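Side-chain contacts in putative sesquiterpene cyclase (Kitasatospora setae, PDB 4MC3), which catalyses the magnesium-dependent 1,11-cyclization of (2E,6E)-farnesyl diphosphate, with water, to (2Z,6E)-hedycaryol and diphosphate: residues 125-128 and 129-132; 166-169 and 170-173; 187-190 and 191-194; 204-207 and 208-211; 218-221 and 222-226. All coordinates share one frame; numbering follows the deposited sequence.

Interaction 1 of 5, residues 125-128 and 129-132; sequences ALWQ and ETAL
T130 and L126 meet near the C-terminal end of helix 118-131 in the all-helical class I terpene cyclase fold, where a side chain borrows an acceptor of the helix backbone. Two polar bonds converge on L126 O: the amide T130 N at 2.9 Å and the hydroxyl T130 OG1 at 2.8 Å. The hydroxyl comes from above the carbonyl plane, 39° out of it, because OG1 stands beside its own backbone N (chi1 -60°) and so leans back over the preceding turn. T130 OG1 in turn accepts from W74 NE1 of helix 65-84, which links the two helices. A valine at T130 would probably leave the indole N-H of W74 without its acceptor and L126 O with the amide as its remaining partner in this turn. Apolar contacts occupy the neighbouring flank. T130 CG2 lies obliquely to the indole of W127, 4.1 Å from W127 CZ3, and the ring of F142 of helix 136-160 meets that indole with its plane nearly parallel. The last element is a CH-pi contact, in which A131 CB sits over one face of W127, 3.9 Å from the centroid of its six-membered ring and 3.7 Å from W127 CZ2.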
loop_
_atom_site.group_PDB
_atom_site.type_symbol
_atom_site.label_atom_id
_atom_site.label_comp_id
_atom_site.label_asym_id
_atom_site.label_seq_id
_atom_site.Cartn_x
_atom_site.Cartn_y
_atom_site.Cartn_z
ATOM N N ALA A 125 16.581 -6.327 -9.689
ATOM C CA ALA A 125 16.978 -5.345 -10.695
ATOM C C ALA A 125 16.162 -4.037 -10.476
ATOM O O ALA A 125 16.646 -2.915 -10.611
ATOM C CB ALA A 125 16.851 -5.907 -12.130
ATOM N N LEU A 126 14.872 -4.217 -10.199
ATOM C CA LEU A 126 13.962 -3.090 -10.008
ATOM C C LEU A 126 14.422 -2.310 -8.766
ATOM O O LEU A 126 14.439 -1.080 -8.746
ATOM C CB LEU A 126 12.518 -3.524 -9.877
ATOM C CG LEU A 126 11.506 -2.380 -9.725
ATOM C CD1 LEU A 126 11.543 -1.417 -10.913
ATOM C CD2 LEU A 126 10.100 -2.935 -9.568
ATOM N N TRP A 127 14.799 -3.012 -7.712
ATOM C CA TRP A 127 15.347 -2.335 -6.528
ATOM C C TRP A 127 16.632 -1.592 -6.828
ATOM O O TRP A 127 16.788 -0.459 -6.386
ATOM C CB TRP A 127 15.474 -3.293 -5.324
ATOM C CG TRP A 127 16.081 -2.625 -4.121
ATOM C CD1 TRP A 127 17.254 -2.967 -3.513
ATOM C CD2 TRP A 127 15.605 -1.448 -3.457
ATOM N NE1 TRP A 127 17.494 -2.079 -2.484
ATOM C CE2 TRP A 127 16.527 -1.123 -2.470
ATOM C CE3 TRP A 127 14.514 -0.619 -3.640
ATOM C CZ2 TRP A 127 16.347 -0.020 -1.634
ATOM C CZ3 TRP A 127 14.334 0.472 -2.817
ATOM C CH2 TRP A 127 15.274 0.775 -1.851
ATOM N N GLN A 128 17.547 -2.199 -7.586
ATOM C CA GLN A 128 18.747 -1.471 -7.975
ATOM C C GLN A 128 18.420 -0.145 -8.660
ATOM O O GLN A 128 19.029 0.923 -8.329
ATOM C CB GLN A 128 19.685 -2.326 -8.857
ATOM C CG GLN A 128 21.048 -1.640 -9.158
ATOM C CD GLN A 128 21.070 -0.601 -10.305
ATOM O OE1 GLN A 128 20.149 -0.496 -11.159
ATOM N NE2 GLN A 128 22.145 0.191 -10.330
ATOM N N GLU A 129 17.497 -0.166 -9.598
ATOM C CA GLU A 129 17.075 1.037 -10.331
ATOM C C GLU A 129 16.421 2.073 -9.411
ATOM O O GLU A 129 16.648 3.269 -9.510
ATOM C CB GLU A 129 16.154 0.665 -11.494
ATOM C CG GLU A 129 15.481 1.860 -12.192
ATOM C CD GLU A 129 14.476 1.507 -13.300
ATOM O OE1 GLU A 129 14.172 0.303 -13.557
ATOM O OE2 GLU A 129 13.963 2.478 -13.934
ATOM N N THR A 130 15.584 1.600 -8.511
ATOM C CA THR A 130 14.848 2.464 -7.612
ATOM C C THR A 130 15.773 3.142 -6.584
ATOM O O THR A 130 15.605 4.346 -6.257
ATOM C CB THR A 130 13.729 1.623 -6.955
ATOM O OG1 THR A 130 12.846 1.092 -7.976
ATOM C CG2 THR A 130 12.886 2.485 -6.031
ATOM N N ALA A 131 16.710 2.399 -6.030
ATOM C CA ALA A 131 17.581 2.903 -4.967
ATOM C C ALA A 131 18.631 3.868 -5.515
ATOM O O ALA A 131 19.126 4.685 -4.773
ATOM C CB ALA A 131 18.268 1.773 -4.254
ATOM N N LEU A 132 18.994 3.730 -6.797
ATOM C CA LEU A 132 20.073 4.499 -7.395
ATOM C C LEU A 132 19.819 5.984 -7.363
ATOM O O LEU A 132 18.834 6.481 -7.903
ATOM C CB LEU A 132 20.281 4.076 -8.859
ATOM C CG LEU A 132 21.354 4.812 -9.664
ATOM C CD1 LEU A 132 22.654 4.318 -9.112
ATOM C CD2 LEU A 132 21.236 4.500 -11.165
#

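Interaction 2 of 5, residues 166-169 and 170-173; sequences LRLD and DYLD
D169 OD1 takes up two donors at the first turn of helix 168-178: the backbone amide D170 N at 2.8 Å, a weak and bent bond, and R167 NE at 3.0 Å. The second oxygen, D169 OD2, receives R167 NH2 at 2.9 Å, completing a side-on, two-nitrogen salt bridge in which both carboxylate oxygens use their syn lone pairs. The NH2 bond lies in the guanidinium plane, whereas OD1 is tilted 26° from it. D169 can present both oxygens here because its CG sits between the backbone N and the carbonyl carbon (chi1 54°), turning the carboxylate back toward the helix start, while R167 bends at chi3 to meet it. D170 joins from the other branch of the network: its OD2 stands 3.6 Å from R167 NE, a long salt bridge, and lies against R167 CD. The two carboxylates run side by side with D169 OD1 and D170 OD1 3.6 Å apart, a like-charge proximity that the nearby guanidinium of R167 probably offsets. On the buried flank the chemistry turns apolar, L168 CD1 approaching the Y171 ring obliquely at 4.3 Å from Y171 CD2. Y171 OH is hydrogen-bonded to D222 OD2, and D173 OD1 forms a salt bridge with R211, both partners on helix 204-225. R167 occupies the N-cap position, and its carbonyl accepts Y171 N. The whole is a salt-bridge network at a helix N-terminus, with acidic residues in the first turn, where the helix dipole would suit negative charge.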
loop_
_atom_site.group_PDB
_atom_site.type_symbol
_atom_site.label_atom_id
_atom_site.label_comp_id
_atom_site.label_asym_id
_atom_site.label_seq_id
_atom_site.Cartn_x
_atom_site.Cartn_y
_atom_site.Cartn_z
ATOM N N LEU A 166 -8.694 -15.291 15.396
ATOM C CA LEU A 166 -7.739 -14.242 15.162
ATOM C C LEU A 166 -8.099 -13.040 16.030
ATOM O O LEU A 166 -9.298 -12.791 16.315
ATOM C CB LEU A 166 -7.766 -13.839 13.697
ATOM C CG LEU A 166 -7.337 -14.905 12.676
ATOM C CD1 LEU A 166 -7.640 -14.466 11.238
ATOM C CD2 LEU A 166 -5.845 -15.163 12.839
ATOM N N ARG A 167 -7.082 -12.339 16.500
ATOM C CA ARG A 167 -7.278 -11.129 17.270
ATOM C C ARG A 167 -7.382 -9.986 16.283
ATOM O O ARG A 167 -6.509 -9.808 15.422
ATOM C CB ARG A 167 -6.123 -10.867 18.234
ATOM C CG ARG A 167 -5.963 -11.860 19.384
ATOM C CD ARG A 167 -4.769 -11.443 20.268
ATOM N NE ARG A 167 -4.861 -10.063 20.787
ATOM C CZ ARG A 167 -5.370 -9.726 21.980
ATOM N NH1 ARG A 167 -5.841 -10.658 22.801
ATOM N NH2 ARG A 167 -5.418 -8.444 22.363
ATOM N N LEU A 168 -8.375 -9.121 16.465
ATOM C CA LEU A 168 -8.527 -7.966 15.558
ATOM C C LEU A 168 -7.391 -6.992 15.661
ATOM O O LEU A 168 -6.944 -6.455 14.634
ATOM C CB LEU A 168 -9.847 -7.248 15.838
ATOM C CG LEU A 168 -10.194 -6.088 14.906
ATOM C CD1 LEU A 168 -10.447 -6.618 13.486
ATOM C CD2 LEU A 168 -11.419 -5.297 15.420
ATOM N N ASP A 169 -6.915 -6.715 16.861
ATOM C CA ASP A 169 -5.866 -5.721 17.027
ATOM C C ASP A 169 -4.568 -6.171 16.324
ATOM O O ASP A 169 -3.965 -5.378 15.583
ATOM C CB ASP A 169 -5.610 -5.301 18.488
ATOM C CG ASP A 169 -5.333 -6.452 19.440
ATOM O OD1 ASP A 169 -5.281 -7.637 19.074
ATOM O OD2 ASP A 169 -5.171 -6.144 20.634
ATOM N N ASP A 170 -4.207 -7.420 16.487
ATOM C CA ASP A 170 -3.006 -7.921 15.827
ATOM C C ASP A 170 -3.222 -7.950 14.316
ATOM O O ASP A 170 -2.275 -7.686 13.519
ATOM C CB ASP A 170 -2.675 -9.331 16.300
ATOM C CG ASP A 170 -2.183 -9.367 17.747
ATOM O OD1 ASP A 170 -1.835 -8.327 18.330
ATOM O OD2 ASP A 170 -2.207 -10.456 18.332
ATOM N N TYR A 171 -4.425 -8.323 13.877
ATOM C CA TYR A 171 -4.770 -8.270 12.442
ATOM C C TYR A 171 -4.536 -6.877 11.896
ATOM O O TYR A 171 -3.890 -6.704 10.835
ATOM C CB TYR A 171 -6.193 -8.756 12.167
ATOM C CG TYR A 171 -6.672 -8.479 10.733
ATOM C CD1 TYR A 171 -6.203 -9.206 9.670
ATOM C CD2 TYR A 171 -7.548 -7.449 10.464
ATOM C CE1 TYR A 171 -6.629 -8.950 8.393
ATOM C CE2 TYR A 171 -7.987 -7.181 9.191
ATOM C CZ TYR A 171 -7.532 -7.953 8.145
ATOM O OH TYR A 171 -7.923 -7.697 6.852
ATOM N N LEU A 172 -5.041 -5.835 12.570
ATOM C CA LEU A 172 -4.876 -4.490 12.003
ATOM C C LEU A 172 -3.396 -4.069 11.943
ATOM O O LEU A 172 -2.961 -3.363 11.038
ATOM C CB LEU A 172 -5.694 -3.424 12.762
ATOM C CG LEU A 172 -7.202 -3.619 12.817
ATOM C CD1 LEU A 172 -7.877 -2.499 13.635
ATOM C CD2 LEU A 172 -7.759 -3.645 11.420
ATOM N N ASP A 173 -2.621 -4.514 12.908
ATOM C CA ASP A 173 -1.204 -4.175 12.967
ATOM C C ASP A 173 -0.506 -4.721 11.727
ATOM O O ASP A 173 0.401 -4.041 11.204
ATOM C CB ASP A 173 -0.554 -4.783 14.192
ATOM C CG ASP A 173 -0.843 -4.022 15.479
ATOM O OD1 ASP A 173 -1.322 -2.869 15.434
ATOM O OD2 ASP A 173 -0.448 -4.540 16.558
#

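Interaction 3 of 5, residues 187-190 and 191-194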
loop_
_atom_site.group_PDB
_atom_site.type_symbol
_atom_site.label_atom_id
_atom_site.label_comp_id
_atom_site.label_asym_id
_atom_site.label_seq_id
_atom_site.Cartn_x
_atom_site.Cartn_y
_atom_site.Cartn_z
ATOM N N LEU A 187 6.963 5.661 -2.411
ATOM C CA LEU A 187 7.265 5.977 -3.785
ATOM C C LEU A 187 6.739 7.329 -4.231
ATOM O O LEU A 187 7.294 7.919 -5.193
ATOM C CB LEU A 187 6.800 4.848 -4.723
ATOM C CG LEU A 187 7.525 3.488 -4.654
ATOM C CD1 LEU A 187 6.794 2.354 -5.302
ATOM C CD2 LEU A 187 8.952 3.625 -5.262
ATOM N N ASP A 188 5.706 7.851 -3.573
ATOM C CA ASP A 188 5.202 9.176 -3.890
ATOM C C ASP A 188 6.272 10.261 -3.647
ATOM O O ASP A 188 6.234 11.324 -4.274
ATOM C CB ASP A 188 3.961 9.504 -3.085
ATOM C CG ASP A 188 3.197 10.745 -3.602
ATOM O OD1 ASP A 188 3.036 10.861 -4.830
ATOM O OD2 ASP A 188 2.814 11.606 -2.752
ATOM N N GLU A 189 7.267 9.987 -2.797
ATOM C CA GLU A 189 8.291 10.985 -2.525
ATOM C C GLU A 189 9.121 11.275 -3.797
ATOM O O GLU A 189 9.697 12.349 -3.902
ATOM C CB GLU A 189 9.185 10.574 -1.390
ATOM C CG GLU A 189 8.488 10.433 -0.074
ATOM C CD GLU A 189 9.447 10.320 1.112
ATOM O OE1 GLU A 189 10.429 11.116 1.173
ATOM O OE2 GLU A 189 9.224 9.440 1.989
ATOM N N LEU A 190 9.172 10.346 -4.743
ATOM C CA LEU A 190 9.946 10.526 -5.949
ATOM C C LEU A 190 9.414 11.706 -6.782
ATOM O O LEU A 190 10.184 12.297 -7.554
ATOM C CB LEU A 190 9.964 9.268 -6.768
ATOM C CG LEU A 190 11.017 8.225 -6.389
ATOM C CD1 LEU A 190 10.961 7.694 -5.010
ATOM C CD2 LEU A 190 10.978 7.021 -7.290
ATOM N N ARG A 191 8.132 12.058 -6.635
ATOM C CA ARG A 191 7.567 13.153 -7.432
ATOM C C ARG A 191 7.546 14.495 -6.722
ATOM O O ARG A 191 7.210 15.526 -7.337
ATOM C CB ARG A 191 6.183 12.818 -7.967
ATOM C CG ARG A 191 5.080 12.612 -6.973
ATOM C CD ARG A 191 4.295 13.850 -6.625
ATOM N NE ARG A 191 3.420 13.584 -5.502
ATOM C CZ ARG A 191 2.684 14.483 -4.879
ATOM N NH1 ARG A 191 2.683 15.754 -5.306
ATOM N NH2 ARG A 191 1.999 14.149 -3.811
ATOM N N LEU A 192 7.912 14.520 -5.451
ATOM C CA LEU A 192 7.937 15.743 -4.669
ATOM C C LEU A 192 9.218 16.548 -5.099
ATOM O O LEU A 192 10.133 15.990 -5.655
ATOM C CB LEU A 192 8.003 15.408 -3.183
ATOM C CG LEU A 192 6.821 14.603 -2.605
ATOM C CD1 LEU A 192 7.084 14.268 -1.152
ATOM C CD2 LEU A 192 5.513 15.341 -2.765
ATOM N N PRO A 193 9.214 17.851 -4.825
ATOM C CA PRO A 193 10.384 18.709 -5.063
ATOM C C PRO A 193 11.590 18.268 -4.258
ATOM O O PRO A 193 12.701 18.423 -4.720
ATOM C CB PRO A 193 9.897 20.094 -4.608
ATOM C CG PRO A 193 8.414 20.029 -4.796
ATOM C CD PRO A 193 8.047 18.617 -4.376
ATOM N N ILE A 194 11.363 17.632 -3.114
ATOM C CA ILE A 194 12.448 17.043 -2.381
ATOM C C ILE A 194 11.869 15.890 -1.586
ATOM O O ILE A 194 10.645 15.841 -1.324
ATOM C CB ILE A 194 13.121 18.033 -1.428
ATOM C CG1 ILE A 194 12.090 18.554 -0.424
ATOM C CG2 ILE A 194 13.893 19.083 -2.263
ATOM C CD1 ILE A 194 12.731 19.475 0.568
HETATM O O HOH W 1 11.806 14.060 -4.681
HETATM O O HOH W 2 10.794 15.221 -8.577
#
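R191 and D188 are brought together by two torsions of the arginine: chi1 of 64° sets CG between the backbone N and the carbonyl carbon, and the bend at chi2 swings the rest of the chain back over the turn just left. R191 CG thus passes 3.2 Å from D188 O, and the guanidinium arrives side-on at the carboxylate. Two nitrogens then grip two oxygens. R191 NE meets D188 OD1 at 2.8 Å in a nearly straight bond (169°), and R191 NH2 meets D188 OD2 at 2.9 Å on its syn lone pair. Both oxygens lie close to the guanidinium plane, but the two flat groups are not coplanar: their planes stand 43° apart, and NE reaches OD1 from above the carboxylate plane. L192 CD2 rests over the centre of one guanidinium face, 3.6 Å above it. The backbone closes in 3-10 fashion as helix 181-188 ends, with R191 N on D188 O at 3.1 Å and L192 N on E189 O at 3.2 Å. One water donates to both E189 O and L192 O, and a second joins L190 O to L192 O, so two waters tie L192 O of the departing chain back to carbonyls of the turn. E189 points elsewhere, to R201. R191 NH1 reaches D294 of helix 286-309, giving the guanidinium a second acidic partner. Held by the carboxylates of D188 and D294, with a leucine methyl over one face, the positive charge is probably neutralised locally, and the rotation of the guanidinium is fixed where the chain turns out of the helix.

Interaction 4 of 5, residues 204-207 and 208-211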
loop_
_atom_site.group_PDB
_atom_site.type_symbol
_atom_site.label_atom_id
_atom_site.label_comp_id
_atom_site.label_asym_id
_atom_site.label_seq_id
_atom_site.Cartn_x
_atom_site.Cartn_y
_atom_site.Cartn_z
ATOM N N GLY A 204 5.276 11.839 14.706
ATOM C CA GLY A 204 4.060 11.272 15.263
ATOM C C GLY A 204 2.847 11.458 14.383
ATOM O O GLY A 204 2.143 10.474 14.086
ATOM N N PRO A 205 2.590 12.709 13.946
ATOM C CA PRO A 205 1.397 12.881 13.143
ATOM C C PRO A 205 1.489 12.122 11.807
ATOM O O PRO A 205 0.464 11.641 11.317
ATOM C CB PRO A 205 1.332 14.409 12.925
ATOM C CG PRO A 205 2.009 14.992 14.136
ATOM C CD PRO A 205 3.063 13.998 14.519
ATOM N N MET A 206 2.676 12.035 11.202
ATOM C CA MET A 206 2.792 11.337 9.909
ATOM C C MET A 206 2.578 9.838 10.110
ATOM O O MET A 206 1.945 9.167 9.273
ATOM C CB MET A 206 4.118 11.596 9.241
ATOM C CG MET A 206 4.154 11.240 7.754
ATOM S SD MET A 206 3.086 12.352 6.805
ATOM C CE MET A 206 4.206 13.604 6.222
ATOM N N ASN A 207 3.108 9.285 11.182
ATOM C CA ASN A 207 2.887 7.866 11.464
ATOM C C ASN A 207 1.409 7.569 11.674
ATOM O O ASN A 207 0.901 6.541 11.218
ATOM C CB ASN A 207 3.712 7.400 12.688
ATOM C CG ASN A 207 5.211 7.401 12.455
ATOM O OD1 ASN A 207 5.722 7.356 11.345
ATOM N ND2 ASN A 207 5.937 7.402 13.559
ATOM N N LYS A 208 0.712 8.465 12.363
ATOM C CA LYS A 208 -0.696 8.326 12.665
ATOM C C LYS A 208 -1.487 8.390 11.391
ATOM O O LYS A 208 -2.476 7.632 11.188
ATOM C CB LYS A 208 -1.106 9.429 13.637
ATOM C CG LYS A 208 -2.581 9.479 14.060
ATOM C CD LYS A 208 -2.740 10.590 15.101
ATOM C CE LYS A 208 -4.194 10.858 15.435
ATOM N NZ LYS A 208 -4.363 11.817 16.570
ATOM N N LEU A 209 -1.119 9.338 10.531
ATOM C CA LEU A 209 -1.779 9.482 9.218
ATOM C C LEU A 209 -1.589 8.239 8.348
ATOM O O LEU A 209 -2.561 7.775 7.708
ATOM C CB LEU A 209 -1.176 10.718 8.491
ATOM C CG LEU A 209 -1.687 11.001 7.069
ATOM C CD1 LEU A 209 -3.173 11.242 7.030
ATOM C CD2 LEU A 209 -0.926 12.190 6.492
ATOM N N ARG A 210 -0.356 7.768 8.286
ATOM C CA ARG A 210 -0.002 6.611 7.450
ATOM C C ARG A 210 -0.818 5.381 7.926
ATOM O O ARG A 210 -1.409 4.677 7.119
ATOM C CB ARG A 210 1.505 6.329 7.553
ATOM C CG ARG A 210 2.048 5.116 6.809
ATOM C CD ARG A 210 3.545 4.875 6.981
ATOM N NE ARG A 210 4.266 6.025 6.465
ATOM C CZ ARG A 210 4.958 6.939 7.187
ATOM N NH1 ARG A 210 5.154 6.825 8.470
ATOM N NH2 ARG A 210 5.489 7.978 6.546
ATOM N N ARG A 211 -0.845 5.119 9.219
ATOM C CA ARG A 211 -1.582 3.978 9.744
ATOM C C ARG A 211 -3.062 4.096 9.499
ATOM O O ARG A 211 -3.708 3.145 8.994
ATOM C CB ARG A 211 -1.294 3.771 11.244
ATOM C CG ARG A 211 -2.213 2.692 11.843
ATOM C CD ARG A 211 -1.890 2.451 13.311
ATOM N NE ARG A 211 -2.937 1.623 13.893
ATOM C CZ ARG A 211 -2.856 0.337 14.218
ATOM N NH1 ARG A 211 -1.754 -0.360 14.061
ATOM N NH2 ARG A 211 -3.929 -0.230 14.756
#
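R210 and the turn before it, M206 and N207, illustrate the i to i+4 and i to i+3 spacing of an alpha-helix, here the opening turns of helix 204-225 in the class I terpene cyclase fold. Followed outward, R210 starts with CB against M206 O at 3.3 Å, the same oxygen that accepts R210 N. Fully extended through CG and CD, the chain then bends at chi3 (-61°), which doubles the guanidinium back over the preceding turn. Its two terminal nitrogens part company there. NH2 packs 3.7 Å from M206 CG and finds its polar partner in R201 O, with a weak bond to Y295 OH besides; R210 NH1 lies 3.0 Å from N207 OD1. That oxygen sits at the guanidinium edge, in its plane, although the amide of N207 is turned 59° from it; the two side chains lie side by side. M206 O lies over one face of the guanidinium, offset to the rim. On the adjoining flank M206 and L209 also run alongside each other, both touching helices 250-282 and 286-309, while the extended K208 reaches E274 of helix 250-282 in a salt bridge. The sulfur closes the apolar side of the turn, M206 SD standing 4.0 Å from L209 CD2.

Interaction 5 of 5, residues 218-221 and 222-226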
loop_
_atom_site.group_PDB
_atom_site.type_symbol
_atom_site.label_atom_id
_atom_site.label_comp_id
_atom_site.label_asym_id
_atom_site.label_seq_id
_atom_site.Cartn_x
_atom_site.Cartn_y
_atom_site.Cartn_z
ATOM N N ALA A 218 -7.685 -0.461 3.715
ATOM C CA ALA A 218 -7.735 -1.911 3.907
ATOM C C ALA A 218 -9.053 -2.413 4.414
ATOM O O ALA A 218 -9.518 -3.489 3.958
ATOM C CB ALA A 218 -6.657 -2.369 4.846
ATOM N N LEU A 219 -9.676 -1.674 5.325
ATOM C CA LEU A 219 -10.934 -2.108 5.908
ATOM C C LEU A 219 -12.066 -1.993 4.871
ATOM O O LEU A 219 -12.964 -2.851 4.822
ATOM C CB LEU A 219 -11.258 -1.308 7.156
ATOM C CG LEU A 219 -10.387 -1.641 8.355
ATOM C CD1 LEU A 219 -10.490 -0.598 9.423
ATOM C CD2 LEU A 219 -10.709 -3.016 8.915
ATOM N N VAL A 220 -12.018 -0.941 4.051
ATOM C CA VAL A 220 -12.988 -0.835 2.947
ATOM C C VAL A 220 -12.779 -2.032 2.013
ATOM O O VAL A 220 -13.760 -2.689 1.614
ATOM C CB VAL A 220 -12.861 0.526 2.225
ATOM C CG1 VAL A 220 -13.580 0.512 0.871
ATOM C CG2 VAL A 220 -13.349 1.604 3.155
ATOM N N ASN A 221 -11.526 -2.333 1.653
ATOM C CA ASN A 221 -11.170 -3.534 0.859
ATOM C C ASN A 221 -11.760 -4.799 1.494
ATOM O O ASN A 221 -12.345 -5.604 0.794
ATOM C CB ASN A 221 -9.654 -3.654 0.614
ATOM C CG ASN A 221 -9.242 -4.935 -0.108
ATOM O OD1 ASN A 221 -9.084 -5.989 0.513
ATOM N ND2 ASN A 221 -9.010 -4.839 -1.419
ATOM N N ASP A 222 -11.659 -4.944 2.811
ATOM C CA ASP A 222 -12.141 -6.135 3.500
ATOM C C ASP A 222 -13.656 -6.281 3.284
ATOM O O ASP A 222 -14.154 -7.382 3.053
ATOM C CB ASP A 222 -11.835 -6.093 5.005
ATOM C CG ASP A 222 -10.407 -6.390 5.359
ATOM O OD1 ASP A 222 -9.539 -6.563 4.485
ATOM O OD2 ASP A 222 -10.131 -6.450 6.594
ATOM N N VAL A 223 -14.380 -5.181 3.394
ATOM C CA VAL A 223 -15.834 -5.218 3.229
ATOM C C VAL A 223 -16.225 -5.643 1.811
ATOM O O VAL A 223 -17.134 -6.479 1.630
ATOM C CB VAL A 223 -16.487 -3.880 3.615
ATOM C CG1 VAL A 223 -17.968 -3.841 3.248
ATOM C CG2 VAL A 223 -16.302 -3.592 5.109
ATOM N N PHE A 224 -15.560 -5.059 0.823
ATOM C CA PHE A 224 -15.759 -5.459 -0.594
ATOM C C PHE A 224 -15.261 -6.863 -0.962
ATOM O O PHE A 224 -15.672 -7.400 -1.978
ATOM C CB PHE A 224 -15.195 -4.414 -1.568
ATOM C CG PHE A 224 -16.040 -3.162 -1.670
ATOM C CD1 PHE A 224 -15.700 -1.991 -1.012
ATOM C CD2 PHE A 224 -17.197 -3.161 -2.452
ATOM C CE1 PHE A 224 -16.488 -0.841 -1.114
ATOM C CE2 PHE A 224 -17.993 -2.022 -2.554
ATOM C CZ PHE A 224 -17.638 -0.863 -1.878
ATOM N N SER A 225 -14.389 -7.440 -0.137
ATOM C CA SER A 225 -13.752 -8.720 -0.359
ATOM C C SER A 225 -14.471 -9.879 0.315
ATOM O O SER A 225 -14.222 -11.035 -0.034
ATOM C CB SER A 225 -12.319 -8.684 0.210
ATOM O OG SER A 225 -11.465 -7.984 -0.642
ATOM N N VAL A 226 -15.342 -9.597 1.277
ATOM C CA VAL A 226 -15.808 -10.663 2.190
ATOM C C VAL A 226 -16.858 -11.516 1.514
ATOM O O VAL A 226 -16.621 -12.695 1.290
ATOM C CB VAL A 226 -16.310 -10.088 3.533
ATOM C CG1 VAL A 226 -17.665 -9.434 3.389
ATOM C CG2 VAL A 226 -16.321 -11.150 4.617
#
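N221 and S225 stand one turn apart at the end of helix 204-225, where the regular bonds D222 N to A218 O, V223 N to L219 O and F224 N to V220 O give way to a weak one from S225 N to N221 O. The serine hydroxyl reinforces that last turn: S225 OG donates to N221 O at 2.9 Å, coming from 47° above the carbonyl plane. The same OG stands 3.3 Å from N221 OD1, so two side chains of the NXXXSXXXE motif that probably bind a magnesium ion are neighbours. N221 CG is anti to the backbone N (chi1 176°), which brings its OD1 near S225 OG; its ND2 donates to H310 NE2, and the bound nerolidol touches this residue. On the other flank V220 CG1 lies at the edge of the F224 ring, in its plane, 3.8 Å from F224 CE1. D222 OD1 forms a salt bridge with R175, and D222 OD2 accepts A238 N as well as serving Y171. A leucine at N221 would probably leave H310 NE2 without its N-H donor and deprive the probable magnesium site of an oxygen ligand. By similarity both N221 and S225 bind the third magnesium ion, together with a glutamate of the motif, and the spacing of OD1 and OG is consistent with both binding one cation.

In the fold
All five contacts are local helix-turn contacts, and their chemistry follows their place in the fold. Interaction 5 is the most buried and belongs to the active site, while interactions 1 to 4 are only partly buried. Interactions 4 and 5 share helix 204-225, the first at its start and the second at its probable metal-binding end, and interaction 2 ties to both: D173 pairs with R211, and Y171 probably bonds to D222. Interactions 1 and 3, on the other side of the chain's centre from 2 and 5, touch through T130 and L187. Charge pairing dominates 2 and 3, aromatic packing marks 1, and hydroxyl-to-backbone bonds recur in 1 and 5.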